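Long-range contact in diacylglycerol kinase (Bacillus anthracis, PDB 3S40), which probably phosphorylates diacylglycerol to phosphatidic acid with ATP as phosphate donor, as expected of a bacterial diacylglycerol kinase: residues 185-190 with 255-260. Numbering follows the deposited sequence.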
loop_
_atom_site.group_PDB
_atom_site.type_symbol
_atom_site.label_atom_id
_atom_site.label_comp_id
_atom_site.label_asym_id
_atom_site.label_seq_id
_atom_site.Cartn_x
_atom_site.Cartn_y
_atom_site.Cartn_z
ATOM N N ILE A 185 19.513 12.006 6.648
ATOM C CA ILE A 185 19.135 10.756 5.988
ATOM C C ILE A 185 20.353 10.067 5.415
ATOM O O ILE A 185 21.085 10.658 4.626
ATOM C CB ILE A 185 18.102 10.982 4.844
ATOM C CG1 ILE A 185 16.850 11.701 5.370
ATOM C CG2 ILE A 185 17.719 9.658 4.195
ATOM C CD1 ILE A 185 15.835 12.082 4.295
ATOM N N THR A 186 20.576 8.826 5.830
ATOM C CA THR A 186 21.593 7.973 5.215
ATOM C C THR A 186 20.901 6.939 4.341
ATOM O O THR A 186 19.947 6.283 4.770
ATOM C CB THR A 186 22.433 7.222 6.267
ATOM O OG1 THR A 186 21.600 6.280 6.967
ATOM C CG2 THR A 186 23.047 8.192 7.260
ATOM N N TYR A 187 21.377 6.782 3.115
ATOM C CA TYR A 187 20.723 5.857 2.212
ATOM C C TYR A 187 21.745 5.191 1.320
ATOM O O TYR A 187 22.344 5.831 0.459
ATOM C CB TYR A 187 19.674 6.587 1.377
ATOM C CG TYR A 187 20.245 7.733 0.590
ATOM C CD1 TYR A 187 20.590 7.578 -0.751
ATOM C CD2 TYR A 187 20.474 8.963 1.190
ATOM C CE1 TYR A 187 21.135 8.626 -1.476
ATOM C CE2 TYR A 187 21.015 10.019 0.473
ATOM C CZ TYR A 187 21.341 9.848 -0.857
ATOM O OH TYR A 187 21.879 10.897 -1.570
ATOM N N ASP A 188 21.944 3.897 1.535
ATOM C CA ASP A 188 22.966 3.150 0.814
ATOM C C ASP A 188 24.317 3.881 0.861
ATOM O O ASP A 188 24.944 4.136 -0.173
ATOM C CB ASP A 188 22.528 2.887 -0.632
ATOM C CG ASP A 188 21.132 2.271 -0.724
ATOM O OD1 ASP A 188 20.682 1.631 0.246
ATOM O OD2 ASP A 188 20.485 2.430 -1.776
ATOM N N GLY A 189 24.749 4.236 2.065
ATOM C CA GLY A 189 26.087 4.764 2.252
ATOM C C GLY A 189 26.244 6.265 2.106
ATOM O O GLY A 189 27.212 6.833 2.604
ATOM N N GLN A 190 25.311 6.913 1.417
ATOM C CA GLN A 190 25.365 8.362 1.271
ATOM C C GLN A 190 24.502 9.025 2.329
ATOM O O GLN A 190 23.807 8.343 3.086
ATOM C CB GLN A 190 24.896 8.774 -0.116
ATOM C CG GLN A 190 25.437 7.882 -1.210
ATOM C CD GLN A 190 25.727 8.649 -2.471
ATOM O OE1 GLN A 190 25.134 8.388 -3.516
ATOM N NE2 GLN A 190 26.649 9.607 -2.385
ATOM N N PHE A 255 14.069 17.138 -2.421
ATOM C CA PHE A 255 15.036 16.065 -2.575
ATOM C C PHE A 255 14.316 14.736 -2.840
ATOM O O PHE A 255 13.422 14.349 -2.100
ATOM C CB PHE A 255 15.911 15.950 -1.330
ATOM C CG PHE A 255 16.928 14.843 -1.405
ATOM C CD1 PHE A 255 17.993 14.921 -2.288
ATOM C CD2 PHE A 255 16.829 13.734 -0.578
ATOM C CE1 PHE A 255 18.940 13.901 -2.350
ATOM C CE2 PHE A 255 17.771 12.709 -0.634
ATOM C CZ PHE A 255 18.826 12.793 -1.520
ATOM N N HIS A 256 14.714 14.046 -3.903
ATOM C CA HIS A 256 14.116 12.772 -4.250
ATOM C C HIS A 256 15.194 11.823 -4.706
ATOM O O HIS A 256 15.930 12.113 -5.654
ATOM C CB HIS A 256 13.088 12.942 -5.368
ATOM C CG HIS A 256 12.488 11.652 -5.836
ATOM N ND1 HIS A 256 11.947 11.495 -7.093
ATOM C CD2 HIS A 256 12.325 10.462 -5.205
ATOM C CE1 HIS A 256 11.486 10.263 -7.221
ATOM N NE2 HIS A 256 11.710 9.614 -6.092
ATOM N N VAL A 257 15.304 10.689 -4.029
ATOM C CA VAL A 257 16.250 9.674 -4.454
ATOM C C VAL A 257 15.644 8.300 -4.229
ATOM O O VAL A 257 14.708 8.147 -3.438
ATOM C CB VAL A 257 17.580 9.774 -3.679
ATOM C CG1 VAL A 257 17.400 9.312 -2.239
ATOM C CG2 VAL A 257 18.650 8.939 -4.361
ATOM N N LYS A 258 16.167 7.304 -4.935
ATOM C CA LYS A 258 15.757 5.926 -4.714
ATOM C C LYS A 258 16.840 5.175 -3.977
ATOM O O LYS A 258 18.004 5.299 -4.310
ATOM C CB LYS A 258 15.436 5.245 -6.045
ATOM C CG LYS A 258 14.025 5.555 -6.550
ATOM C CD LYS A 258 13.898 5.292 -8.043
ATOM C CE LYS A 258 12.464 5.443 -8.516
ATOM N NZ LYS A 258 11.615 4.337 -7.977
ATOM N N ALA A 259 16.466 4.402 -2.965
ATOM C CA ALA A 259 17.463 3.651 -2.209
ATOM C C ALA A 259 16.894 2.363 -1.624
ATOM O O ALA A 259 15.685 2.236 -1.466
ATOM C CB ALA A 259 18.058 4.521 -1.116
ATOM N N LYS A 260 17.762 1.402 -1.320
ATOM C CA LYS A 260 17.304 0.133 -0.749
ATOM C C LYS A 260 17.392 0.099 0.771
ATOM O O LYS A 260 16.621 -0.599 1.417
ATOM C CB LYS A 260 18.066 -1.058 -1.328
ATOM C CG LYS A 260 17.742 -1.365 -2.775
ATOM C CD LYS A 260 18.271 -2.731 -3.160
ATOM C CE LYS A 260 17.875 -3.100 -4.582
ATOM N NZ LYS A 260 18.010 -4.569 -4.823
#
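Across the two segments the nearest CA atoms are those of Tyr187 and Ala259, 5.9 Å apart. The strand pieces 185-187 and 255-259 belong to different sheets; their N-to-C directions differ by 44° and their axes come within 8.8 Å. Just past Tyr187 the chain folds through a type I' beta turn, Tyr187 to Gln190, that links strand 181-187 to strand 190-196 as a hairpin.

The Tyr187 ring reaches across toward strand 255-259. Its CG sits between the backbone N and carbonyl carbon (chi1 57°), which swings the ring over toward Val257. There, Val257 CG1 makes a CH-pi contact over one face, 4.0 Å from the Tyr187 ring centroid, and Val257 CG2 meets Tyr187 CE1. On the opposite face of the ring lies CB of Gln190, from the turn. Nearer the backbone, Tyr187 CB packs on Ala259 CB at 3.6 Å. At the far end Tyr187 OH lies 3.6 Å from Phe255 CZ, close to the plane of the Phe255 ring; the two ring planes are oblique to each other, and Tyr192 stacks on Phe255.

These residues join the two antiparallel sheets of the C-terminal beta-sandwich-like domain of the YegS family, near the surface. Ile226 of strand 224-230 also touches both Tyr187 and Val257.

At the end of strand 255-259, where the chain passes from one sheet into the other, the Asp188 carboxylate receives the chain as it leaves the strand. Lys260 N donates to the syn lone pair of Asp188 OD2 (2.9 Å, 162° at the hydrogen), and the next amide, Ser261 N, donates to Asp188 OD1. With Asp188 CG beside its own backbone N, Asp188 OD2 also rests 3.3 Å from Ala259 CB.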